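Local atomic coordinates of EGF family domain-containing protein (Toxoplasma gondii, PDB entry 4Z80), a protein that binds a RON2-type peptide and probably serves as an AMA-family receptor at the moving junction during host-cell invasion. Residues G99-F104 with S327-V332; A13-R18 with D459-A464; V167-M172 with V186-P191; Y220-Q225 with P236-K241; A376-C381 with A406-T411. One frame throughout, in Å; residues are numbered along the deposited sequence.

Contact 1: residues G99-F104 with S327-V332; sequences GKVIAF and SNMVYV
The contact sits in the buried heart of the chain, at the edge of a four-stranded antiparallel sheet where strand 97-98 lets go of strand 329-332, and G99, K100, V101 and I102 peel away over M329 and Y331. Strand 101-104 then pairs with strand 318-321 instead, so the bend joins two sheets within a domain of probable PAN type. The last backbone bond before they part runs from G99 N to M329 O, 2.8 Å and fairly straight (160° at the hydrogen). G99 itself has a positive phi, 93°, a conformation that suits a residue without a side chain at the turn-off. K100 O, by contrast, packs against Y331 CB at 3.5 Å, buried and with no polar partner.

The main side-chain contact is K100 on Y331. With CG swung anti to the backbone N (chi1 174°) and the rest of the chain stretched out, the lysine passes at a slant over Y331 CB and on to one ring face. CE stands over that face on its CG/CD1 side, 3.9 Å from the centroid, in a CH-pi contact, and NZ lies 4.3 Å from the same centroid in a cation-pi arrangement. The ammonium is also held by Q297 OE1 and the carbonyl of Y57, so the ring is one of several neighbours fixing it. Further along, V101 CG2 touches M329 CB at 3.9 Å, while strand 280-283 lies against both M329 and Y331. At the CE2 corner of the ring, I102 CD1 comes in obliquely, 3.9 Å from Y331 CE2.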
# COMPACT_ATOMS: atom_id res chain seq x y z
N GLY A 99 -5.16 7.80 5.73
CA GLY A 99 -6.28 8.39 5.03
C GLY A 99 -6.19 8.25 3.52
O GLY A 99 -7.18 8.46 2.82
N LYS A 100 -5.01 7.90 3.01
CA LYS A 100 -4.79 7.86 1.56
C LYS A 100 -5.45 6.66 0.89
O LYS A 100 -5.12 5.51 1.19
CB LYS A 100 -3.28 7.86 1.27
CG LYS A 100 -2.90 7.67 -0.21
CD LYS A 100 -1.40 7.85 -0.40
CE LYS A 100 -0.92 7.47 -1.79
NZ LYS A 100 0.53 7.78 -1.96
N VAL A 101 -6.36 6.96 -0.03
CA VAL A 101 -7.07 5.96 -0.82
C VAL A 101 -6.89 6.28 -2.30
O VAL A 101 -6.91 7.45 -2.68
CB VAL A 101 -8.58 5.94 -0.45
CG1 VAL A 101 -9.37 5.03 -1.38
CG2 VAL A 101 -8.76 5.52 1.00
N ILE A 102 -6.72 5.25 -3.12
CA ILE A 102 -6.68 5.44 -4.57
C ILE A 102 -8.11 5.47 -5.10
O ILE A 102 -8.78 4.45 -5.18
CB ILE A 102 -5.87 4.34 -5.27
CG1 ILE A 102 -4.48 4.22 -4.64
CG2 ILE A 102 -5.77 4.65 -6.76
CD1 ILE A 102 -3.69 5.53 -4.53
N ALA A 103 -8.56 6.68 -5.44
CA ALA A 103 -9.91 6.92 -5.90
C ALA A 103 -10.01 6.81 -7.41
O ALA A 103 -9.12 7.26 -8.13
CB ALA A 103 -10.37 8.31 -5.46
N PHE A 104 -11.10 6.22 -7.88
CA PHE A 104 -11.42 6.22 -9.30
C PHE A 104 -12.21 7.49 -9.57
O PHE A 104 -13.17 7.77 -8.86
CB PHE A 104 -12.22 4.98 -9.69
CG PHE A 104 -11.39 3.75 -9.87
CD1 PHE A 104 -10.61 3.25 -8.83
CD2 PHE A 104 -11.38 3.07 -11.08
CE1 PHE A 104 -9.83 2.11 -9.01
CE2 PHE A 104 -10.61 1.92 -11.25
CZ PHE A 104 -9.85 1.45 -10.22
N SER A 327 -10.44 8.04 7.11
CA SER A 327 -9.41 8.11 8.14
C SER A 327 -9.07 6.79 8.81
O SER A 327 -8.11 6.73 9.58
CB SER A 327 -9.80 9.12 9.21
OG SER A 327 -9.90 10.42 8.66
N ASN A 328 -9.83 5.74 8.52
CA ASN A 328 -9.51 4.41 8.99
C ASN A 328 -8.56 3.66 8.05
O ASN A 328 -8.00 2.63 8.42
CB ASN A 328 -10.78 3.59 9.17
CG ASN A 328 -11.60 3.48 7.87
OD1 ASN A 328 -11.81 4.48 7.16
ND2 ASN A 328 -12.05 2.27 7.56
N MET A 329 -8.37 4.19 6.84
CA MET A 329 -7.57 3.53 5.82
C MET A 329 -6.14 4.03 5.84
O MET A 329 -5.87 5.18 6.19
CB MET A 329 -8.18 3.75 4.44
CG MET A 329 -9.59 3.23 4.27
SD MET A 329 -9.81 1.51 4.80
CE MET A 329 -8.59 0.68 3.81
N VAL A 330 -5.22 3.14 5.46
CA VAL A 330 -3.80 3.45 5.42
C VAL A 330 -3.20 2.89 4.15
O VAL A 330 -3.34 1.70 3.86
CB VAL A 330 -3.05 2.84 6.63
CG1 VAL A 330 -1.70 3.49 6.80
CG2 VAL A 330 -3.86 2.97 7.92
N TYR A 331 -2.53 3.75 3.38
CA TYR A 331 -1.77 3.33 2.21
C TYR A 331 -0.36 2.98 2.66
O TYR A 331 0.36 3.81 3.20
CB TYR A 331 -1.76 4.44 1.15
CG TYR A 331 -1.15 4.03 -0.18
CD1 TYR A 331 0.22 4.16 -0.41
CD2 TYR A 331 -1.94 3.51 -1.20
CE1 TYR A 331 0.78 3.79 -1.63
CE2 TYR A 331 -1.39 3.13 -2.42
CZ TYR A 331 -0.03 3.27 -2.62
OH TYR A 331 0.51 2.88 -3.83
N VAL A 332 0.01 1.72 2.44
CA VAL A 332 1.24 1.15 2.96
C VAL A 332 2.09 0.62 1.82
O VAL A 332 1.62 -0.21 1.05
CB VAL A 332 0.90 -0.01 3.93
CG1 VAL A 332 2.14 -0.72 4.41
CG2 VAL A 332 0.07 0.51 5.10

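Contact 2: residues A13-R18 with D459-A464; sequences ATYMDR and DPDSIA
Y15 drives its ring into the bend formed by P460, D461, I463 and A464, and each of these meets a different part of it. D461 lies across one face: its CB sits over the ring, 3.7 Å from the centroid in a CH-pi contact and displaced toward the CE1 and CZ rim, with the carboxylate plane turned 56° from the ring. I463 runs past the tyrosine in the opposite direction, and its CG2 branch meets Y15 CB at 3.7 Å. The methyl of A464 comes in obliquely near the other rim, 3.6 Å from Y15 CE2. A chi1 of 170° turns the Y15 ring toward 459-464, which brings its hydroxyl beside D461 N. There OH accepts a bond from D461 N, 3.0 Å long and bent only to 159°, while P460 CB packs beside the same oxygen.

The receiving loop is shaped by an Asx turn: D461 OD1 accepts I463 N, using the lone pair that faces away from OD2, and this leads into the short 3-10 segment 462-464. In this way helix 8-16, near the N terminus, is joined to the loop after strand 443-447, close to the other end of the modelled chain. R18 lies on the side of the ring away from D461, presenting a guanidinium face to Y15 CD1 while its NE bonds Y15 O at 3.1 Å. Beside the tyrosine, M16 curls round so that SD rests 3.7 Å from A464 CB, and strand 436-440 adds L437 against P460 and A464.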
# COMPACT_ATOMS: atom_id res chain seq x y z
N ALA A 13 13.58 16.74 20.94
CA ALA A 13 14.11 16.54 19.59
C ALA A 13 13.86 15.11 19.12
O ALA A 13 13.48 14.87 17.97
CB ALA A 13 15.60 16.87 19.54
N THR A 14 14.07 14.14 20.01
CA THR A 14 13.85 12.74 19.67
C THR A 14 12.39 12.49 19.30
O THR A 14 12.11 11.79 18.32
CB THR A 14 14.26 11.82 20.84
OG1 THR A 14 15.68 11.88 21.00
CG2 THR A 14 13.85 10.37 20.59
N TYR A 15 11.47 13.07 20.06
CA TYR A 15 10.05 12.93 19.77
C TYR A 15 9.69 13.62 18.45
O TYR A 15 9.00 13.03 17.61
CB TYR A 15 9.20 13.50 20.91
CG TYR A 15 7.72 13.60 20.56
CD1 TYR A 15 6.91 12.47 20.55
CD2 TYR A 15 7.15 14.82 20.22
CE1 TYR A 15 5.56 12.56 20.21
CE2 TYR A 15 5.80 14.91 19.89
CZ TYR A 15 5.02 13.78 19.88
OH TYR A 15 3.68 13.90 19.54
N MET A 16 10.15 14.85 18.26
CA MET A 16 9.75 15.64 17.10
C MET A 16 10.32 15.10 15.79
O MET A 16 9.83 15.45 14.72
CB MET A 16 10.16 17.10 17.28
CG MET A 16 9.31 17.84 18.31
SD MET A 16 7.57 17.94 17.92
CE MET A 16 7.60 18.96 16.43
N ASP A 17 11.32 14.23 15.89
CA ASP A 17 11.90 13.55 14.73
C ASP A 17 10.82 12.83 13.92
O ASP A 17 10.94 12.69 12.70
CB ASP A 17 12.99 12.58 15.20
CG ASP A 17 13.67 11.82 14.07
OD1 ASP A 17 13.99 12.42 13.03
OD2 ASP A 17 13.91 10.61 14.27
N ARG A 18 9.74 12.40 14.57
CA ARG A 18 8.70 11.64 13.88
C ARG A 18 7.94 12.51 12.87
O ARG A 18 7.19 11.98 12.05
CB ARG A 18 7.72 10.99 14.89
CG ARG A 18 6.75 11.96 15.57
CD ARG A 18 6.04 11.31 16.77
NE ARG A 18 7.02 10.70 17.66
CZ ARG A 18 6.77 9.71 18.51
NH1 ARG A 18 5.54 9.22 18.62
NH2 ARG A 18 7.74 9.22 19.25
N ASP A 459 -3.98 14.87 21.30
CA ASP A 459 -2.84 15.65 21.74
C ASP A 459 -1.52 15.06 21.26
O ASP A 459 -1.39 13.85 21.13
CB ASP A 459 -2.80 15.73 23.26
CG ASP A 459 -4.03 16.36 23.84
OD1 ASP A 459 -4.35 17.50 23.44
OD2 ASP A 459 -4.68 15.72 24.69
N PRO A 460 -0.53 15.93 21.02
CA PRO A 460 0.84 15.43 20.89
C PRO A 460 1.36 15.03 22.26
O PRO A 460 0.71 15.33 23.26
CB PRO A 460 1.59 16.64 20.36
CG PRO A 460 0.87 17.80 20.99
CD PRO A 460 -0.58 17.40 21.03
N ASP A 461 2.50 14.37 22.31
CA ASP A 461 3.22 14.21 23.57
C ASP A 461 3.56 15.60 24.11
O ASP A 461 4.06 16.45 23.38
CB ASP A 461 4.48 13.36 23.36
CG ASP A 461 5.10 12.89 24.66
OD1 ASP A 461 5.36 13.73 25.54
OD2 ASP A 461 5.33 11.67 24.79
N SER A 462 3.28 15.83 25.39
CA SER A 462 3.50 17.14 25.99
C SER A 462 4.98 17.57 25.98
O SER A 462 5.27 18.76 26.13
CB SER A 462 2.96 17.16 27.43
OG SER A 462 3.60 16.20 28.24
N ILE A 463 5.89 16.63 25.78
CA ILE A 463 7.31 16.97 25.64
C ILE A 463 7.54 17.96 24.49
O ILE A 463 8.50 18.74 24.51
CB ILE A 463 8.16 15.70 25.40
CG1 ILE A 463 9.66 16.00 25.52
CG2 ILE A 463 7.89 15.10 24.03
CD1 ILE A 463 10.09 16.58 26.86
N ALA A 464 6.65 17.94 23.51
CA ALA A 464 6.77 18.81 22.33
C ALA A 464 6.40 20.27 22.59
O ALA A 464 6.83 21.16 21.85
CB ALA A 464 5.91 18.28 21.22

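Contact 3: residues V167-M172 with V186-P191; sequences VYRQDM and VTESNP
V186 comes first, laying its CG2 methyl 3.9 Å from M172 CE, the end of an extended methionine side chain that reaches out from helix 165-172. The carbonyl oxygen of V186 is buried near the Y168 ring and the M172 sulfur with no polar partner. T187 lies beside Y168, both side chains pointing the same way, with the threonine CA and CB each 3.7 Å from Y168 CE1.

T187 also shapes the loop: its OG1 accepts N190 N, an ST motif, and V186 and T187 together oppose N190 as a classic beta bulge. The helix facing this loop has a wider pi-type turn at 167-172, where V167 O takes both D171 N and M172 N. D171 OD2 accepts a hydrogen bond from Q10 N of the RON2L1 peptide, a separate chain.

E188 follows, its backbone N 3.9 Å above the centre of the Y168 ring and its side chain crossing the tyrosine at about a right angle. OE2 packs 3.2 Å from R169 CD, but R169 NE is 4.5 Å from it, beyond a salt bridge. The charged ends are instead connected by water 1, which accepts from R169 NH2 at 2.7 Å and donates to E188 OE1 at 2.8 Å.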
# COMPACT_ATOMS: atom_id res chain seq x y z
N VAL A 167 10.04 -23.10 -5.96
CA VAL A 167 9.61 -21.73 -5.70
C VAL A 167 10.36 -21.22 -4.47
O VAL A 167 10.95 -20.14 -4.49
CB VAL A 167 8.07 -21.64 -5.46
CG1 VAL A 167 7.66 -20.23 -5.01
CG2 VAL A 167 7.30 -22.04 -6.70
N TYR A 168 10.36 -22.02 -3.40
CA TYR A 168 10.99 -21.62 -2.16
C TYR A 168 12.51 -21.52 -2.28
O TYR A 168 13.10 -20.54 -1.83
CB TYR A 168 10.64 -22.58 -1.02
CG TYR A 168 11.12 -22.06 0.31
CD1 TYR A 168 10.55 -20.92 0.86
CD2 TYR A 168 12.15 -22.67 1.00
CE1 TYR A 168 10.98 -20.41 2.06
CE2 TYR A 168 12.59 -22.17 2.21
CZ TYR A 168 12.00 -21.04 2.74
OH TYR A 168 12.42 -20.52 3.94
N ARG A 169 13.14 -22.52 -2.88
CA ARG A 169 14.60 -22.59 -2.82
C ARG A 169 15.31 -21.82 -3.94
O ARG A 169 16.43 -21.35 -3.74
CB ARG A 169 15.03 -24.06 -2.80
CG ARG A 169 14.81 -24.71 -1.43
CD ARG A 169 14.82 -26.23 -1.43
NE ARG A 169 15.42 -26.84 -2.61
CZ ARG A 169 15.55 -28.15 -2.79
NH1 ARG A 169 16.11 -28.62 -3.90
NH2 ARG A 169 15.12 -28.99 -1.85
N GLN A 170 14.65 -21.67 -5.09
CA GLN A 170 15.27 -21.00 -6.24
C GLN A 170 14.86 -19.54 -6.38
O GLN A 170 15.59 -18.75 -6.98
CB GLN A 170 14.91 -21.70 -7.56
CG GLN A 170 14.68 -23.19 -7.49
CD GLN A 170 15.89 -23.98 -7.88
OE1 GLN A 170 17.01 -23.68 -7.44
NE2 GLN A 170 15.69 -24.99 -8.72
N ASP A 171 13.68 -19.19 -5.87
CA ASP A 171 13.19 -17.81 -5.97
C ASP A 171 13.19 -17.09 -4.63
O ASP A 171 13.70 -15.99 -4.54
CB ASP A 171 11.78 -17.77 -6.58
CG ASP A 171 11.79 -17.83 -8.10
OD1 ASP A 171 12.86 -17.71 -8.72
OD2 ASP A 171 10.69 -17.99 -8.69
N MET A 172 12.61 -17.70 -3.61
CA MET A 172 12.47 -17.00 -2.33
C MET A 172 13.76 -16.92 -1.52
O MET A 172 14.23 -15.83 -1.23
CB MET A 172 11.37 -17.67 -1.51
CG MET A 172 9.98 -17.41 -2.06
SD MET A 172 8.73 -18.37 -1.20
CE MET A 172 7.22 -17.56 -1.72
N VAL A 186 5.12 -18.20 4.97
CA VAL A 186 5.09 -18.54 3.56
C VAL A 186 6.40 -19.27 3.20
O VAL A 186 7.21 -18.81 2.41
CB VAL A 186 4.84 -17.26 2.69
CG1 VAL A 186 5.88 -16.19 2.94
CG2 VAL A 186 4.70 -17.60 1.22
N THR A 187 6.58 -20.44 3.82
CA THR A 187 7.76 -21.27 3.59
C THR A 187 7.35 -22.69 3.22
O THR A 187 6.17 -23.03 3.25
CB THR A 187 8.66 -21.34 4.83
OG1 THR A 187 7.97 -22.06 5.86
CG2 THR A 187 9.01 -19.94 5.33
N GLU A 188 8.35 -23.50 2.87
CA GLU A 188 8.15 -24.93 2.61
C GLU A 188 7.36 -25.61 3.71
O GLU A 188 6.42 -26.36 3.45
CB GLU A 188 9.50 -25.63 2.49
CG GLU A 188 10.02 -25.80 1.10
CD GLU A 188 11.28 -26.65 1.08
OE1 GLU A 188 11.23 -27.79 1.59
OE2 GLU A 188 12.31 -26.18 0.57
N SER A 189 7.78 -25.37 4.95
CA SER A 189 7.24 -26.07 6.10
C SER A 189 5.97 -25.42 6.65
O SER A 189 5.23 -26.04 7.41
CB SER A 189 8.29 -26.14 7.21
OG SER A 189 8.73 -24.85 7.58
N ASN A 190 5.72 -24.18 6.26
CA ASN A 190 4.52 -23.46 6.69
C ASN A 190 3.98 -22.60 5.55
O ASN A 190 4.14 -21.38 5.56
CB ASN A 190 4.82 -22.60 7.91
CG ASN A 190 3.57 -22.02 8.53
OD1 ASN A 190 2.48 -22.58 8.41
ND2 ASN A 190 3.72 -20.89 9.21
N PRO A 191 3.36 -23.23 4.55
CA PRO A 191 2.94 -22.45 3.39
C PRO A 191 1.69 -21.62 3.64
O PRO A 191 0.91 -21.88 4.55
CB PRO A 191 2.68 -23.52 2.32
CG PRO A 191 2.34 -24.75 3.08
CD PRO A 191 3.12 -24.68 4.37
O HOH W 1 13.28 -29.04 0.10

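Contact 4: residues Y220-Q225 with P236-K241; sequences YDYKGQ and PPHVTK
H238 lays its imidazole beside Y222, whose ring edge turns to the histidine face. The pair is an offset edge-to-face one, with planes at 84° and centroids 5.3 Å apart, and the closest approach is Y222 CE2 to H238 NE2 at 3.6 Å. The histidine leans across the opposite backbone on its way: CB lies 3.5 Å from Y220 O and 3.9 Å from D221 CA, and the carbonyl of Y220 meets the ring obliquely.

H238 belongs to strand 238-239, which pairs antiparallel with strand 218-219 in a small two-stranded sheet, its backbone bonded to G219. Where the chain leaves strand 218-219 it makes an inverse gamma turn centred on D221. The aspartate then closes an Asx motif, since its OD1 accepts G224 N at 2.9 Å, met from well above the carboxylate plane. Its OD2 holds N235 N, just before the facing segment, and D221 CB lies 4.1 Å from P236 N; a cis peptide follows between P236 and P237.

The polar ends of the aromatic pair converge on E208. Its OE2 bonds H238 NE2, and its OE1 pairs with K241 NZ and makes a weak bond with Y222 OH, whose stronger partner is Y206 OH. An acid so close to the imidazole would probably favour its protonated form, though K241 NZ, paired with the same acid, would temper this.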
# COMPACT_ATOMS: atom_id res chain seq x y z
N TYR A 220 -11.46 -12.65 -9.28
CA TYR A 220 -11.42 -13.55 -10.41
C TYR A 220 -11.95 -14.92 -10.03
O TYR A 220 -11.91 -15.31 -8.87
CB TYR A 220 -10.00 -13.64 -10.99
CG TYR A 220 -9.03 -14.65 -10.39
CD1 TYR A 220 -8.38 -14.41 -9.18
CD2 TYR A 220 -8.71 -15.81 -11.08
CE1 TYR A 220 -7.47 -15.31 -8.67
CE2 TYR A 220 -7.80 -16.72 -10.57
CZ TYR A 220 -7.19 -16.47 -9.37
OH TYR A 220 -6.27 -17.37 -8.88
N ASP A 221 -12.50 -15.60 -11.04
CA ASP A 221 -13.06 -16.93 -10.88
C ASP A 221 -11.93 -17.96 -10.95
O ASP A 221 -11.58 -18.44 -12.03
CB ASP A 221 -14.12 -17.17 -11.96
CG ASP A 221 -14.78 -18.53 -11.86
OD1 ASP A 221 -14.47 -19.27 -10.91
OD2 ASP A 221 -15.61 -18.84 -12.74
N TYR A 222 -11.35 -18.27 -9.80
CA TYR A 222 -10.18 -19.14 -9.76
C TYR A 222 -10.58 -20.56 -10.13
O TYR A 222 -9.78 -21.30 -10.69
CB TYR A 222 -9.52 -19.13 -8.36
CG TYR A 222 -10.27 -19.95 -7.34
CD1 TYR A 222 -10.08 -21.33 -7.27
CD2 TYR A 222 -11.17 -19.37 -6.47
CE1 TYR A 222 -10.77 -22.10 -6.35
CE2 TYR A 222 -11.86 -20.12 -5.55
CZ TYR A 222 -11.66 -21.49 -5.49
OH TYR A 222 -12.36 -22.24 -4.58
N LYS A 223 -11.81 -20.94 -9.79
CA LYS A 223 -12.24 -22.33 -9.95
C LYS A 223 -12.72 -22.64 -11.36
O LYS A 223 -12.44 -23.73 -11.89
CB LYS A 223 -13.37 -22.64 -8.98
CG LYS A 223 -13.87 -24.08 -9.07
CD LYS A 223 -14.92 -24.35 -8.01
CE LYS A 223 -15.21 -25.83 -7.90
NZ LYS A 223 -16.67 -26.13 -7.95
N GLY A 224 -13.45 -21.72 -11.97
CA GLY A 224 -14.13 -22.01 -13.21
C GLY A 224 -15.40 -22.77 -12.92
O GLY A 224 -15.68 -23.15 -11.78
N GLN A 225 -16.18 -23.03 -13.97
CA GLN A 225 -17.50 -23.62 -13.82
C GLN A 225 -17.48 -25.13 -13.71
O GLN A 225 -18.49 -25.74 -13.35
CB GLN A 225 -18.37 -23.22 -15.01
CG GLN A 225 -18.76 -21.75 -15.02
CD GLN A 225 -20.16 -21.54 -14.48
OE1 GLN A 225 -21.15 -21.84 -15.15
NE2 GLN A 225 -20.24 -21.05 -13.25
N PRO A 236 -16.97 -14.84 -13.75
CA PRO A 236 -16.73 -13.80 -12.75
C PRO A 236 -17.94 -12.87 -12.66
O PRO A 236 -18.75 -12.85 -13.58
CB PRO A 236 -15.48 -13.09 -13.28
CG PRO A 236 -15.53 -13.30 -14.75
CD PRO A 236 -16.11 -14.67 -14.94
N PRO A 237 -18.05 -12.10 -11.57
CA PRO A 237 -17.11 -12.07 -10.45
C PRO A 237 -17.33 -13.19 -9.45
O PRO A 237 -18.45 -13.71 -9.32
CB PRO A 237 -17.39 -10.70 -9.82
CG PRO A 237 -18.83 -10.45 -10.10
CD PRO A 237 -19.13 -11.10 -11.42
N HIS A 238 -16.26 -13.57 -8.77
CA HIS A 238 -16.29 -14.54 -7.68
C HIS A 238 -16.08 -13.80 -6.36
O HIS A 238 -15.21 -12.94 -6.29
CB HIS A 238 -15.21 -15.60 -7.88
CG HIS A 238 -14.98 -16.47 -6.69
ND1 HIS A 238 -15.86 -17.46 -6.31
CD2 HIS A 238 -13.97 -16.49 -5.79
CE1 HIS A 238 -15.40 -18.06 -5.22
NE2 HIS A 238 -14.26 -17.49 -4.89
N VAL A 239 -16.84 -14.13 -5.32
CA VAL A 239 -16.68 -13.43 -4.05
C VAL A 239 -15.53 -14.06 -3.28
O VAL A 239 -15.53 -15.26 -3.02
CB VAL A 239 -17.96 -13.46 -3.19
CG1 VAL A 239 -17.75 -12.70 -1.89
CG2 VAL A 239 -19.12 -12.87 -3.95
N THR A 240 -14.55 -13.24 -2.91
CA THR A 240 -13.36 -13.75 -2.25
C THR A 240 -13.63 -14.19 -0.82
O THR A 240 -14.57 -13.74 -0.16
CB THR A 240 -12.24 -12.70 -2.22
OG1 THR A 240 -12.66 -11.59 -1.42
CG2 THR A 240 -11.90 -12.21 -3.62
N LYS A 241 -12.77 -15.08 -0.35
CA LYS A 241 -12.71 -15.45 1.05
C LYS A 241 -11.56 -14.73 1.73
O LYS A 241 -10.80 -14.01 1.07
CB LYS A 241 -12.53 -16.96 1.20
CG LYS A 241 -13.65 -17.78 0.58
CD LYS A 241 -14.94 -17.67 1.38
CE LYS A 241 -15.94 -18.71 0.92
NZ LYS A 241 -16.01 -18.81 -0.57

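Contact 5: residues A376-C381 with A406-T411; sequences ATAEQC and ATFVAT
F408 is met on one face by the start of helix 378-387: A378 CA stands 3.8 Å above the centre of the phenyl plane, and A378 CB makes a CH-pi contact 4.0 Å from the centroid, 15° off the normal. Around the rim, A376 O lies in the ring plane at the edge, 3.3 Å from F408 CE1, a close approach of carbonyl oxygen to aromatic C-H. C381, about one turn on from A378, brings SG 3.8 Å from A406 CB and 4.0 Å from F408 CB.

This is a helix lying against an antiparallel sheet, in keeping with a PAN-type domain. F408 and A406 sit on the inner strand 405-410, and their side chains point to the helix; a chi1 of 178° keeps the phenyl group directed that way. C381 is also covalently tied to the sheet through its disulfide with C427 of the neighbouring strand 424-430.

Further out, a capping box sets the first turn. T377, at the N-cap, takes Q380 N on its OG1 at 3.1 Å, and Q380 OE1 returns the bond by accepting T377 N at 3.0 Å. The A378 side chain also touches M415, P454 and F446, the last of these on strand 443-447, while A376 is bonded through its backbone to G425 of strand 424-430.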
# COMPACT_ATOMS: atom_id res chain seq x y z
N ALA A 376 -11.29 28.17 4.91
CA ALA A 376 -11.29 26.73 4.69
C ALA A 376 -11.79 26.02 5.93
O ALA A 376 -11.78 26.60 7.02
CB ALA A 376 -9.89 26.25 4.34
N THR A 377 -12.24 24.78 5.76
CA THR A 377 -12.49 23.91 6.90
C THR A 377 -11.19 23.21 7.28
O THR A 377 -10.23 23.21 6.52
CB THR A 377 -13.55 22.84 6.61
OG1 THR A 377 -13.06 21.97 5.59
CG2 THR A 377 -14.88 23.46 6.17
N ALA A 378 -11.16 22.60 8.46
CA ALA A 378 -9.96 21.90 8.89
C ALA A 378 -9.69 20.70 7.98
O ALA A 378 -8.54 20.41 7.64
CB ALA A 378 -10.09 21.45 10.33
N GLU A 379 -10.74 19.99 7.59
CA GLU A 379 -10.60 18.87 6.66
C GLU A 379 -9.98 19.34 5.34
O GLU A 379 -9.09 18.69 4.81
CB GLU A 379 -11.95 18.21 6.40
CG GLU A 379 -11.88 17.04 5.43
CD GLU A 379 -13.23 16.39 5.20
OE1 GLU A 379 -14.23 16.90 5.76
OE2 GLU A 379 -13.30 15.39 4.47
N GLN A 380 -10.47 20.46 4.81
CA GLN A 380 -9.91 21.04 3.59
C GLN A 380 -8.43 21.38 3.75
O GLN A 380 -7.64 21.21 2.82
CB GLN A 380 -10.69 22.29 3.17
CG GLN A 380 -12.04 21.97 2.58
CD GLN A 380 -12.83 23.21 2.23
OE1 GLN A 380 -12.61 24.28 2.80
NE2 GLN A 380 -13.74 23.09 1.27
N CYS A 381 -8.05 21.90 4.91
CA CYS A 381 -6.66 22.18 5.22
C CYS A 381 -5.80 20.93 5.08
O CYS A 381 -4.76 20.95 4.42
CB CYS A 381 -6.55 22.74 6.63
SG CYS A 381 -4.93 23.30 7.11
N ALA A 406 0.86 21.80 8.17
CA ALA A 406 -0.04 22.93 8.15
C ALA A 406 -0.62 23.17 9.53
O ALA A 406 -0.85 22.23 10.30
CB ALA A 406 -1.16 22.71 7.15
N THR A 407 -0.87 24.44 9.84
CA THR A 407 -1.58 24.84 11.05
C THR A 407 -2.88 25.46 10.61
O THR A 407 -2.88 26.42 9.84
CB THR A 407 -0.79 25.86 11.89
OG1 THR A 407 0.42 25.26 12.38
CG2 THR A 407 -1.62 26.38 13.08
N PHE A 408 -3.98 24.89 11.10
CA PHE A 408 -5.30 25.44 10.88
C PHE A 408 -5.67 26.32 12.06
O PHE A 408 -5.54 25.90 13.21
CB PHE A 408 -6.33 24.34 10.71
CG PHE A 408 -7.73 24.84 10.53
CD1 PHE A 408 -8.15 25.32 9.31
CD2 PHE A 408 -8.63 24.81 11.59
CE1 PHE A 408 -9.44 25.78 9.14
CE2 PHE A 408 -9.93 25.26 11.42
CZ PHE A 408 -10.34 25.74 10.19
N VAL A 409 -6.09 27.55 11.78
CA VAL A 409 -6.52 28.48 12.81
C VAL A 409 -7.99 28.80 12.58
O VAL A 409 -8.34 29.50 11.63
CB VAL A 409 -5.67 29.77 12.79
CG1 VAL A 409 -6.09 30.71 13.94
CG2 VAL A 409 -4.18 29.44 12.88
N ALA A 410 -8.85 28.29 13.46
CA ALA A 410 -10.28 28.52 13.35
C ALA A 410 -10.60 29.96 13.70
O ALA A 410 -9.97 30.56 14.57
CB ALA A 410 -11.05 27.59 14.26
N THR A 411 -11.59 30.51 13.01
CA THR A 411 -12.01 31.89 13.27
C THR A 411 -12.46 32.04 14.72
O THR A 411 -12.00 32.95 15.42
CB THR A 411 -13.13 32.31 12.31
OG1 THR A 411 -12.64 32.23 10.96
CG2 THR A 411 -13.57 33.74 12.59

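The chain starts contact 2 with its N-terminal helix 8-16 and completes it only at residues 459-464, tying that helix to the C-terminal loop and enclosing everything else. Inside it, contact 1 opens at 99-104 and closes at 327-332, joining the 97-104 region to strand 329-332 near the chain's centre. Contacts 3 and 4 nest within this loop, one after the other: contact 3 ties helix 165-172 to the loop after it, contact 4 the loop after strand 218-219 to strand 238-239. Contact 5 follows contact 1 in series, joining a helix to its sheet. None of the loops cross. Contact 5 lies on the opposite side of the chain's centre from contacts 3 and 4, its centre about 50 Å from that of contact 3.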